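Local coordinates for protein phosphoserine aminotransferase (Bacillus alcalophilus, PDB 1W23) that catalyses the reversible, pyridoxal-phosphate-dependent transamination of 3-phosphohydroxypyruvate with glutamate, giving phosphoserine and 2-oxoglutarate in serine biosynthesis, at residues Leu14-Glu25 with Tyr245-Trp253; Thr156-Ile164 with Asp176-Phe187. One frame throughout, in Å; residues are numbered along the deposited sequence. Where two conformers were deposited one is given.

In the fold
Contact 2 is nested along the chain inside the loop that contact 1 closes, and their centres lie 26 Å apart. Contact 1 sets helix 16-24 on helix 241-256 beside the second subunit; contact 2 joins the stretch running on from the small hairpin strand 156-157 to the loop between strands 169-172 and 189-193 of the main sheet. They meet through leucines: L251 CD2 touches L178 CD2 at 3.6 Å, so the turn of contact 2 abuts the helix of contact 1. Neither contact is built round the cofactor, though contact 2 comes closer: the side chain of D176 is about 8 Å from pyridoxal phosphate, whereas the nearest in contact 1, that of L14, is about 14 Å away.

Contact 1: residues Leu14-Glu25 with Tyr245-Trp253; sequences LPKPALERAQKE and YMLRNVLDW
Apolar packing between 14-25 and 245-253 starts with P15 on W253: P15 CB lies 3.5 Å from the centroid of the five-membered ring, 16° off its normal, a CH-pi contact over the indole face. V250 CG2 meets P15 CD and L14 CD2, while A18 CB rests on N249 CB at 3.8 Å. Farther along, A22 CB touches M246 SD, and the methionine, bent at chi2 and chi3, carries CE to L19 CD2.

Hydrogen bonds centre on N249. Its ND2 donates to A18 O (3.3 Å) in the carbonyl plane, on a lone pair, although that oxygen already accepts A22 N within its helix. N249 OD1 is gripped side-on by R248 NE and NH2. An alanine in place of N249 would probably leave these two donors without their shared acceptor and the R248 guanidinium less firmly fixed in rotation, and take one bond from A18 O. At the other end Y245 OH donates to the anti lone pair of E25 OE1 at 2.6 Å.

Charges complete the set. R21, its chain fully extended, reaches D252 OD2 through NH1 at 2.8 Å, the N-H pointing almost straight (177°). Its guanidinium stacks flat on that of R248, centres 3.9 Å apart; the D252 carboxylate, salt-bridged to R21 and at longer range to R248, probably offsets the like charges, while Q52 OE1 accepts from R248 NH1.

R21 seats among Y245, R248, N249 and D252 as a knob into a hole, in a steeply crossed pair of helices (134°, axes 8.6 Å apart) packed at the homodimer interface, where L14 N bonds E38 of the second subunit.

Contact 2: residues Thr156-Ile164 with Asp176-Phe187; sequences TQYQNFPEI and DILSRPLKVNQF
R180, with CG wedged between its backbone N and carbonyl carbon (chi1 53°) and the chain extended beyond, meets Y158 O, while Q157, extended with CG opposite its backbone N (chi1 -177°), carries its amide over the guanidinium face. Here two loops of the class-V aminotransferase fold are joined: 156-164 starts on the short strand 156-157, and the loop 176-187, between strands 169-172 and 189-193, opens with a type II beta turn from D176 to S179.

The grip of R180 is end-on, as NH1 and NH2 both reach Y158 O at 3.0 Å, with that oxygen in the guanidinium plane. Q157 NE2 lies over the centre of this plane and donates to D176 OD2 at 2.9 Å. The same carboxylate oxygen makes a salt bridge to R180 NH2, and S149 binds D176 OD1, so both carboxylate oxygens are held.

F161 packs between the two segments, against L182, Q186 and F187. F187 turns its edge to one face of that ring in a T-shaped pair, planes at 76°, while L182 CD1 touches F161 CE1. Beside it, Q186 NE2 donates to F161 O from above the carbonyl plane, and water 5 links Q186 OE1 (2.8 Å) to F161 N (2.9 Å).

Contact 1: residues Leu14-Glu25 with Tyr245-Trp253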
loop_
_atom_site.group_PDB
_atom_site.type_symbol
_atom_site.label_atom_id
_atom_site.label_comp_id
_atom_site.label_asym_id
_atom_site.label_seq_id
_atom_site.Cartn_x
_atom_site.Cartn_y
_atom_site.Cartn_z
ATOM N N LEU A 14 3.135 1.817 17.889
ATOM C CA LEU A 14 3.841 2.985 17.345
ATOM C C LEU A 14 4.238 3.908 18.484
ATOM O O LEU A 14 3.614 3.854 19.564
ATOM C CB LEU A 14 2.986 3.661 16.269
ATOM C CG LEU A 14 2.753 2.829 14.999
ATOM C CD1 LEU A 14 1.654 3.417 14.125
ATOM C CD2 LEU A 14 3.998 2.738 14.137
ATOM N N PRO A 15 5.243 4.746 18.288
ATOM C CA PRO A 15 5.571 5.713 19.332
ATOM C C PRO A 15 4.441 6.720 19.439
ATOM O O PRO A 15 4.043 7.335 18.460
ATOM C CB PRO A 15 6.877 6.305 18.891
ATOM C CG PRO A 15 6.998 6.003 17.426
ATOM C CD PRO A 15 6.112 4.873 17.112
ATOM N N LYS A 16 3.922 6.907 20.656
ATOM C CA LYS A 16 2.783 7.837 20.826
ATOM C C LYS A 16 3.070 9.235 20.235
ATOM O O LYS A 16 2.158 9.772 19.634
ATOM C CB LYS A 16 2.408 7.918 22.288
ATOM C CG LYS A 16 1.118 8.646 22.540
ATOM C CD LYS A 16 -0.099 7.860 22.089
ATOM C CE LYS A 16 -0.413 6.781 23.116
ATOM N NZ LYS A 16 -1.719 6.103 22.841
ATOM N N PRO A 17 4.260 9.817 20.354
ATOM C CA PRO A 17 4.426 11.167 19.774
ATOM C C PRO A 17 4.170 11.195 18.286
ATOM O O PRO A 17 3.712 12.231 17.770
ATOM C CB PRO A 17 5.860 11.559 20.115
ATOM C CG PRO A 17 6.266 10.631 21.156
ATOM C CD PRO A 17 5.425 9.422 21.176
ATOM N N ALA A 18 4.463 10.123 17.550
ATOM C CA ALA A 18 4.241 10.116 16.096
ATOM C C ALA A 18 2.733 10.155 15.794
ATOM O O ALA A 18 2.284 10.789 14.833
ATOM C CB ALA A 18 4.903 8.908 15.477
ATOM N N LEU A 19 1.960 9.422 16.602
ATOM C CA LEU A 19 0.506 9.389 16.475
ATOM C C LEU A 19 -0.109 10.698 16.930
ATOM O O LEU A 19 -1.077 11.168 16.293
ATOM C CB LEU A 19 -0.093 8.196 17.243
ATOM C CG LEU A 19 0.104 6.826 16.568
ATOM C CD1 LEU A 19 -0.171 5.729 17.597
ATOM C CD2 LEU A 19 -0.794 6.680 15.372
ATOM N N GLU A 20 0.340 11.269 18.037
ATOM C CA GLU A 20 -0.193 12.540 18.505
ATOM C C GLU A 20 0.061 13.644 17.506
ATOM O O GLU A 20 -0.809 14.468 17.266
ATOM C CB GLU A 20 0.390 12.868 19.870
ATOM C CG GLU A 20 -0.112 11.992 21.004
ATOM C CD GLU A 20 0.652 12.007 22.287
ATOM O OE1 GLU A 20 1.864 12.279 22.249
ATOM O OE2 GLU A 20 0.091 11.685 23.353
ATOM N N ARG A 21 1.248 13.660 16.906
ATOM C CA ARG A 21 1.572 14.613 15.832
ATOM C C ARG A 21 0.614 14.444 14.656
ATOM O O ARG A 21 0.054 15.403 14.154
ATOM C CB ARG A 21 3.040 14.408 15.423
ATOM C CG ARG A 21 3.549 15.271 14.303
ATOM C CD ARG A 21 5.015 14.970 14.034
ATOM N NE ARG A 21 5.556 15.832 13.002
ATOM C CZ ARG A 21 6.795 15.671 12.510
ATOM N NH1 ARG A 21 7.592 14.663 12.939
ATOM N NH2 ARG A 21 7.247 16.523 11.588
ATOM N N ALA A 22 0.441 13.183 14.242
ATOM C CA ALA A 22 -0.457 12.937 13.109
ATOM C C ALA A 22 -1.886 13.375 13.430
ATOM O O ALA A 22 -2.598 13.933 12.576
ATOM C CB ALA A 22 -0.434 11.444 12.779
ATOM N N GLN A 23 -2.364 13.094 14.642
ATOM C CA GLN A 23 -3.711 13.479 15.045
ATOM C C GLN A 23 -3.881 15.006 14.954
ATOM O O GLN A 23 -4.869 15.494 14.421
ATOM C CB GLN A 23 -4.002 12.994 16.451
ATOM C CG GLN A 23 -5.425 13.281 16.912
ATOM C CD GLN A 23 -5.653 12.851 18.335
ATOM O OE1 GLN A 23 -4.835 13.121 19.246
ATOM N NE2 GLN A 23 -6.738 12.155 18.600
ATOM N N LYS A 24 -2.927 15.738 15.536
ATOM C CA LYS A 24 -3.058 17.183 15.623
ATOM C C LYS A 24 -3.192 17.814 14.258
ATOM O O LYS A 24 -3.987 18.754 14.099
ATOM C CB LYS A 24 -1.847 17.766 16.385
ATOM C CG LYS A 24 -1.960 19.252 16.668
ATOM C CD LYS A 24 -0.659 19.689 17.418
ATOM C CE LYS A 24 -0.694 21.170 17.820
ATOM N NZ LYS A 24 0.380 21.466 18.851
ATOM N N GLU A 25 -2.460 17.333 13.278
ATOM C CA GLU A 25 -2.428 17.941 11.949
ATOM C C GLU A 25 -3.199 17.132 10.893
ATOM O O GLU A 25 -3.017 17.381 9.694
ATOM C CB GLU A 25 -0.983 18.275 11.506
ATOM C CG GLU A 25 -0.069 17.073 11.243
ATOM C CD GLU A 25 1.421 17.390 11.223
ATOM O OE1 GLU A 25 2.206 16.511 10.869
ATOM O OE2 GLU A 25 1.859 18.508 11.535
ATOM N N TYR A 245 4.296 9.314 5.292
ATOM C CA TYR A 245 4.263 10.392 6.290
ATOM C C TYR A 245 4.385 9.810 7.681
ATOM O O TYR A 245 5.168 10.334 8.519
ATOM C CB TYR A 245 2.917 11.146 6.093
ATOM C CG TYR A 245 2.527 11.950 7.294
ATOM C CD1 TYR A 245 3.034 13.224 7.540
ATOM C CD2 TYR A 245 1.631 11.450 8.238
ATOM C CE1 TYR A 245 2.652 13.944 8.659
ATOM C CE2 TYR A 245 1.283 12.148 9.354
ATOM C CZ TYR A 245 1.806 13.421 9.558
ATOM O OH TYR A 245 1.433 14.078 10.710
ATOM N N MET A 246 3.665 8.731 8.008
ATOM C CA MET A 246 3.792 8.144 9.350
ATOM C C MET A 246 5.183 7.589 9.568
ATOM O O MET A 246 5.729 7.705 10.689
ATOM C CB MET A 246 2.723 7.070 9.562
ATOM C CG MET A 246 1.342 7.622 9.777
ATOM S SD MET A 246 1.151 8.659 11.211
ATOM C CE MET A 246 1.778 7.665 12.524
ATOM N N LEU A 247 5.789 6.944 8.566
ATOM C CA LEU A 247 7.156 6.494 8.619
ATOM C C LEU A 247 8.089 7.673 8.959
ATOM O O LEU A 247 8.945 7.558 9.852
ATOM C CB LEU A 247 7.533 5.849 7.277
ATOM C CG LEU A 247 9.022 5.540 7.038
ATOM C CD1 LEU A 247 9.598 4.549 7.923
ATOM C CD2 LEU A 247 9.195 5.185 5.553
ATOM N N ARG A 248 7.935 8.809 8.273
ATOM C CA ARG A 248 8.717 9.980 8.599
ATOM C C ARG A 248 8.567 10.308 10.077
ATOM O O ARG A 248 9.564 10.569 10.775
ATOM C CB ARG A 248 8.288 11.125 7.652
ATOM C CG ARG A 248 9.187 12.374 7.683
ATOM C CD ARG A 248 9.097 13.264 8.940
ATOM N NE ARG A 248 7.693 13.659 9.221
ATOM C CZ ARG A 248 7.142 14.733 8.713
ATOM N NH1 ARG A 248 7.811 15.597 7.950
ATOM N NH2 ARG A 248 5.834 14.974 8.972
ATOM N N ASN A 249 7.316 10.391 10.564
ATOM C CA ASN A 249 7.101 10.732 11.973
ATOM C C ASN A 249 7.778 9.743 12.906
ATOM O O ASN A 249 8.365 10.174 13.947
ATOM C CB ASN A 249 5.611 10.792 12.282
ATOM C CG ASN A 249 4.893 11.977 11.705
ATOM O OD1 ASN A 249 5.446 12.781 10.938
ATOM N ND2 ASN A 249 3.637 12.131 12.157
ATOM N N VAL A 250 7.736 8.460 12.636
ATOM C CA VAL A 250 8.416 7.457 13.486
ATOM C C VAL A 250 9.908 7.656 13.452
ATOM O O VAL A 250 10.579 7.609 14.492
ATOM C CB VAL A 250 7.996 6.035 13.061
ATOM C CG1 VAL A 250 8.859 5.005 13.805
ATOM C CG2 VAL A 250 6.527 5.810 13.354
ATOM N N LEU A 251 10.475 7.893 12.266
ATOM C CA LEU A 251 11.922 8.110 12.165
ATOM C C LEU A 251 12.348 9.366 12.940
ATOM O O LEU A 251 13.422 9.386 13.556
ATOM C CB LEU A 251 12.352 8.217 10.701
ATOM C CG LEU A 251 12.125 6.980 9.837
ATOM C CD1 LEU A 251 12.316 7.341 8.371
ATOM C CD2 LEU A 251 13.093 5.895 10.247
ATOM N N ASP A 252 11.550 10.409 12.921
ATOM C CA ASP A 252 11.854 11.621 13.724
ATOM C C ASP A 252 11.926 11.242 15.203
ATOM O O ASP A 252 12.817 11.751 15.912
ATOM C CB ASP A 252 10.812 12.707 13.513
ATOM C CG ASP A 252 11.144 13.777 12.500
ATOM O OD1 ASP A 252 12.341 14.106 12.367
ATOM O OD2 ASP A 252 10.192 14.283 11.877
ATOM N N TRP A 253 11.050 10.398 15.679
ATOM C CA TRP A 253 11.081 9.949 17.084
ATOM C C TRP A 253 12.321 9.118 17.353
ATOM O O TRP A 253 12.995 9.327 18.389
ATOM C CB TRP A 253 9.781 9.176 17.382
ATOM C CG TRP A 253 9.815 8.473 18.678
ATOM C CD1 TRP A 253 9.555 9.000 19.907
ATOM C CD2 TRP A 253 10.125 7.088 18.891
ATOM N NE1 TRP A 253 9.684 8.039 20.887
ATOM C CE2 TRP A 253 10.033 6.845 20.282
ATOM C CE3 TRP A 253 10.458 6.001 18.087
ATOM C CZ2 TRP A 253 10.264 5.601 20.867
ATOM C CZ3 TRP A 253 10.692 4.768 18.649
ATOM C CH2 TRP A 253 10.594 4.580 20.024
HETATM O O HOH W 1 7.050 12.464 14.882
HETATM O O HOH W 2 9.997 16.597 10.614
HETATM O O HOH W 3 -1.511 13.924 9.961
#

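Contact 2: residues Thr156-Ile164 with Asp176-Phe187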
loop_
_atom_site.group_PDB
_atom_site.type_symbol
_atom_site.label_atom_id
_atom_site.label_comp_id
_atom_site.label_asym_id
_atom_site.label_seq_id
_atom_site.Cartn_x
_atom_site.Cartn_y
_atom_site.Cartn_z
ATOM N N THR A 156 14.385 -15.899 16.783
ATOM C CA THR A 156 15.833 -15.941 16.640
ATOM C C THR A 156 16.305 -14.786 15.756
ATOM O O THR A 156 15.525 -14.250 14.955
ATOM C CB THR A 156 16.299 -17.281 16.027
ATOM O OG1 THR A 156 15.737 -17.331 14.716
ATOM C CG2 THR A 156 15.889 -18.481 16.845
ATOM N N GLN A 157 17.583 -14.421 15.896
ATOM C CA GLN A 157 18.097 -13.241 15.212
ATOM C C GLN A 157 19.592 -13.363 14.994
ATOM O O GLN A 157 20.332 -13.818 15.886
ATOM C CB GLN A 157 17.801 -12.010 16.106
ATOM C CG GLN A 157 18.180 -10.671 15.570
ATOM C CD GLN A 157 17.847 -9.547 16.520
ATOM O OE1 GLN A 157 17.764 -9.745 17.753
ATOM N NE2 GLN A 157 17.633 -8.321 15.974
ATOM N N TYR A 158 20.042 -12.921 13.832
ATOM C CA TYR A 158 21.465 -12.771 13.543
ATOM C C TYR A 158 22.100 -11.789 14.518
ATOM O O TYR A 158 21.604 -10.673 14.704
ATOM C CB TYR A 158 21.680 -12.290 12.119
ATOM C CG TYR A 158 21.536 -13.348 11.035
ATOM C CD1 TYR A 158 20.298 -13.884 10.697
ATOM C CD2 TYR A 158 22.642 -13.788 10.313
ATOM C CE1 TYR A 158 20.170 -14.838 9.691
ATOM C CE2 TYR A 158 22.517 -14.725 9.323
ATOM C CZ TYR A 158 21.292 -15.262 9.003
ATOM O OH TYR A 158 21.207 -16.213 8.002
ATOM N N GLN A 159 23.253 -12.176 15.088
ATOM C CA GLN A 159 24.021 -11.285 15.961
ATOM C C GLN A 159 24.919 -10.384 15.159
ATOM O O GLN A 159 25.288 -9.317 15.689
ATOM C CB GLN A 159 24.901 -12.108 16.931
ATOM C CG GLN A 159 24.033 -13.029 17.766
ATOM C CD GLN A 159 22.939 -12.255 18.477
ATOM O OE1 GLN A 159 23.300 -11.402 19.330
ATOM N NE2 GLN A 159 21.673 -12.479 18.125
ATOM N N ASN A 160 25.305 -10.795 14.002
ATOM C CA ASN A 160 26.197 -10.086 13.068
ATOM C C ASN A 160 25.965 -10.758 11.725
ATOM O O ASN A 160 25.133 -11.701 11.644
ATOM C CB ASN A 160 27.645 -10.102 13.540
ATOM C CG ASN A 160 28.012 -11.492 14.005
ATOM O OD1 ASN A 160 27.868 -12.426 13.218
ATOM N ND2 ASN A 160 28.457 -11.627 15.246
ATOM N N PHE A 161 26.596 -10.276 10.690
ATOM C CA PHE A 161 26.267 -10.673 9.328
ATOM C C PHE A 161 27.499 -11.152 8.630
ATOM O O PHE A 161 28.603 -10.653 8.835
ATOM C CB PHE A 161 25.645 -9.487 8.575
ATOM C CG PHE A 161 24.322 -9.096 9.205
ATOM C CD1 PHE A 161 24.180 -7.934 9.903
ATOM C CD2 PHE A 161 23.224 -9.936 9.093
ATOM C CE1 PHE A 161 22.955 -7.624 10.498
ATOM C CE2 PHE A 161 21.999 -9.609 9.674
ATOM C CZ PHE A 161 21.846 -8.425 10.356
ATOM N N PRO A 162 27.327 -12.113 7.732
ATOM C CA PRO A 162 28.520 -12.642 7.057
ATOM C C PRO A 162 29.094 -11.707 6.033
ATOM O O PRO A 162 28.395 -10.887 5.426
ATOM C CB PRO A 162 27.903 -13.880 6.421
ATOM C CG PRO A 162 26.489 -13.539 6.108
ATOM C CD PRO A 162 26.057 -12.703 7.297
ATOM N N GLU A 163 30.405 -11.813 5.819
ATOM C CA GLU A 163 31.149 -11.133 4.784
ATOM C C GLU A 163 31.117 -12.033 3.564
ATOM O O GLU A 163 31.760 -13.081 3.547
ATOM C CB GLU A 163 32.615 -10.971 5.210
ATOM C CG GLU A 163 33.412 -10.140 4.227
ATOM C CD GLU A 163 34.534 -9.312 4.831
ATOM O OE1 GLU A 163 35.506 -9.119 4.060
ATOM O OE2 GLU A 163 34.437 -8.862 5.998
ATOM N N ILE A 164 30.390 -11.581 2.560
ATOM C CA ILE A 164 30.043 -12.252 1.295
ATOM C C ILE A 164 30.672 -11.428 0.194
ATOM O O ILE A 164 30.399 -10.211 0.219
ATOM C CB ILE A 164 28.496 -12.373 1.227
ATOM C CG1 ILE A 164 28.019 -13.181 2.471
ATOM C CG2 ILE A 164 27.797 -12.965 0.047
ATOM C CD1 ILE A 164 28.592 -14.578 2.518
ATOM N N ASP A 176 13.463 -6.477 12.353
ATOM C CA ASP A 176 14.486 -5.836 13.173
ATOM C C ASP A 176 15.173 -4.653 12.522
ATOM O O ASP A 176 16.101 -4.092 13.139
ATOM C CB ASP A 176 15.536 -6.818 13.708
ATOM C CG ASP A 176 16.536 -7.324 12.669
ATOM O OD1 ASP A 176 16.324 -7.000 11.465
ATOM O OD2 ASP A 176 17.485 -8.036 13.085
ATOM N N ILE A 177 14.720 -4.153 11.393
ATOM C CA ILE A 177 15.397 -2.976 10.796
ATOM C C ILE A 177 15.334 -1.782 11.760
ATOM O O ILE A 177 14.322 -1.470 12.349
ATOM C CB ILE A 177 14.758 -2.615 9.449
ATOM C CG1 ILE A 177 15.563 -1.561 8.713
ATOM C CG2 ILE A 177 13.265 -2.266 9.586
ATOM C CD1 ILE A 177 15.217 -1.377 7.246
ATOM N N LEU A 178 16.471 -1.109 11.867
ATOM C CA LEU A 178 16.581 0.116 12.696
ATOM C C LEU A 178 16.205 -0.107 14.144
ATOM O O LEU A 178 15.751 0.772 14.853
ATOM C CB LEU A 178 15.842 1.295 12.056
ATOM C CG LEU A 178 16.156 2.691 12.534
ATOM C CD1 LEU A 178 17.567 2.957 12.947
ATOM C CD2 LEU A 178 15.669 3.715 11.487
ATOM N N SER A 179 16.578 -1.321 14.628
ATOM C CA SER A 179 16.561 -1.628 16.059
ATOM C C SER A 179 17.948 -1.544 16.707
ATOM O O SER A 179 18.063 -1.742 17.912
ATOM C CB SER A 179 15.995 -3.023 16.287
ATOM O OG SER A 179 16.805 -4.021 15.694
ATOM N N ARG A 180 18.940 -1.276 15.881
ATOM C CA ARG A 180 20.358 -1.283 16.244
ATOM C C ARG A 180 21.138 -0.716 15.091
ATOM O O ARG A 180 20.646 -0.662 13.965
ATOM C CB ARG A 180 20.823 -2.710 16.594
ATOM C CG ARG A 180 20.503 -3.731 15.511
ATOM C CD ARG A 180 20.794 -5.150 15.989
ATOM N NE ARG A 180 20.400 -6.074 14.902
ATOM C CZ ARG A 180 20.753 -7.363 14.864
ATOM N NH1 ARG A 180 21.463 -7.943 15.848
ATOM N NH2 ARG A 180 20.400 -8.115 13.799
ATOM N N PRO A 181 22.404 -0.347 15.318
ATOM C CA PRO A 181 23.236 0.067 14.175
ATOM C C PRO A 181 23.426 -1.064 13.177
ATOM O O PRO A 181 23.404 -2.238 13.540
ATOM C CB PRO A 181 24.565 0.487 14.841
ATOM C CG PRO A 181 24.165 0.853 16.248
ATOM C CD PRO A 181 23.119 -0.223 16.587
ATOM N N LEU A 182 23.675 -0.679 11.934
ATOM C CA LEU A 182 23.876 -1.601 10.833
ATOM C C LEU A 182 24.981 -1.098 9.927
ATOM O O LEU A 182 24.930 0.067 9.586
ATOM C CB LEU A 182 22.529 -1.664 10.115
ATOM C CG LEU A 182 22.344 -2.594 8.949
ATOM C CD1 LEU A 182 22.580 -4.034 9.297
ATOM C CD2 LEU A 182 20.913 -2.469 8.378
ATOM N N LYS A 183 25.825 -1.968 9.440
ATOM C CA LYS A 183 26.818 -1.705 8.392
ATOM C C LYS A 183 26.165 -2.032 7.046
ATOM O O LYS A 183 26.226 -3.188 6.591
ATOM C CB LYS A 183 28.058 -2.570 8.572
ATOM C CG LYS A 183 29.181 -2.469 7.550
ATOM C CD LYS A 183 30.509 -3.146 7.985
ATOM C CE LYS A 183 31.347 -3.823 6.920
ATOM N NZ LYS A 183 32.081 -5.031 7.395
ATOM N N VAL A 184 25.503 -1.023 6.465
ATOM C CA VAL A 184 24.715 -1.220 5.242
ATOM C C VAL A 184 25.591 -1.733 4.103
ATOM O O VAL A 184 25.104 -2.494 3.266
ATOM C CB VAL A 184 23.959 0.070 4.943
ATOM C CG1 VAL A 184 23.351 0.068 3.565
ATOM C CG2 VAL A 184 22.895 0.335 5.998
ATOM N N ASN A 185 26.882 -1.300 4.077
ATOM C CA ASN A 185 27.710 -1.727 2.958
ATOM C C ASN A 185 28.014 -3.212 2.940
ATOM O O ASN A 185 28.613 -3.680 1.957
ATOM C CB ASN A 185 28.929 -0.837 2.890
ATOM C CG ASN A 185 29.929 -1.074 3.932
ATOM O OD1 ASN A 185 29.894 -2.025 4.694
ATOM N ND2 ASN A 185 30.839 -0.105 3.862
ATOM N N GLN A 186 27.610 -4.002 3.943
ATOM C CA GLN A 186 27.700 -5.458 3.816
ATOM C C GLN A 186 26.690 -6.008 2.833
ATOM O O GLN A 186 26.790 -7.217 2.459
ATOM C CB GLN A 186 27.485 -6.121 5.200
ATOM C CG GLN A 186 28.561 -5.885 6.223
ATOM C CD GLN A 186 28.463 -6.757 7.483
ATOM O OE1 GLN A 186 27.699 -6.528 8.403
ATOM N NE2 GLN A 186 29.243 -7.836 7.525
ATOM N N PHE A 187 25.668 -5.236 2.445
ATOM C CA PHE A 187 24.510 -5.721 1.712
ATOM C C PHE A 187 24.402 -5.112 0.328
ATOM O O PHE A 187 24.674 -3.920 0.138
ATOM C CB PHE A 187 23.226 -5.345 2.479
ATOM C CG PHE A 187 23.196 -6.020 3.854
ATOM C CD1 PHE A 187 23.743 -5.401 4.970
ATOM C CD2 PHE A 187 22.646 -7.273 4.035
ATOM C CE1 PHE A 187 23.744 -6.044 6.205
ATOM C CE2 PHE A 187 22.668 -7.916 5.231
ATOM C CZ PHE A 187 23.218 -7.314 6.339
HETATM O O HOH W 4 17.290 -5.930 17.626
HETATM O O HOH W 5 28.042 -7.716 10.913
HETATM O O HOH W 6 28.674 -9.190 3.219
#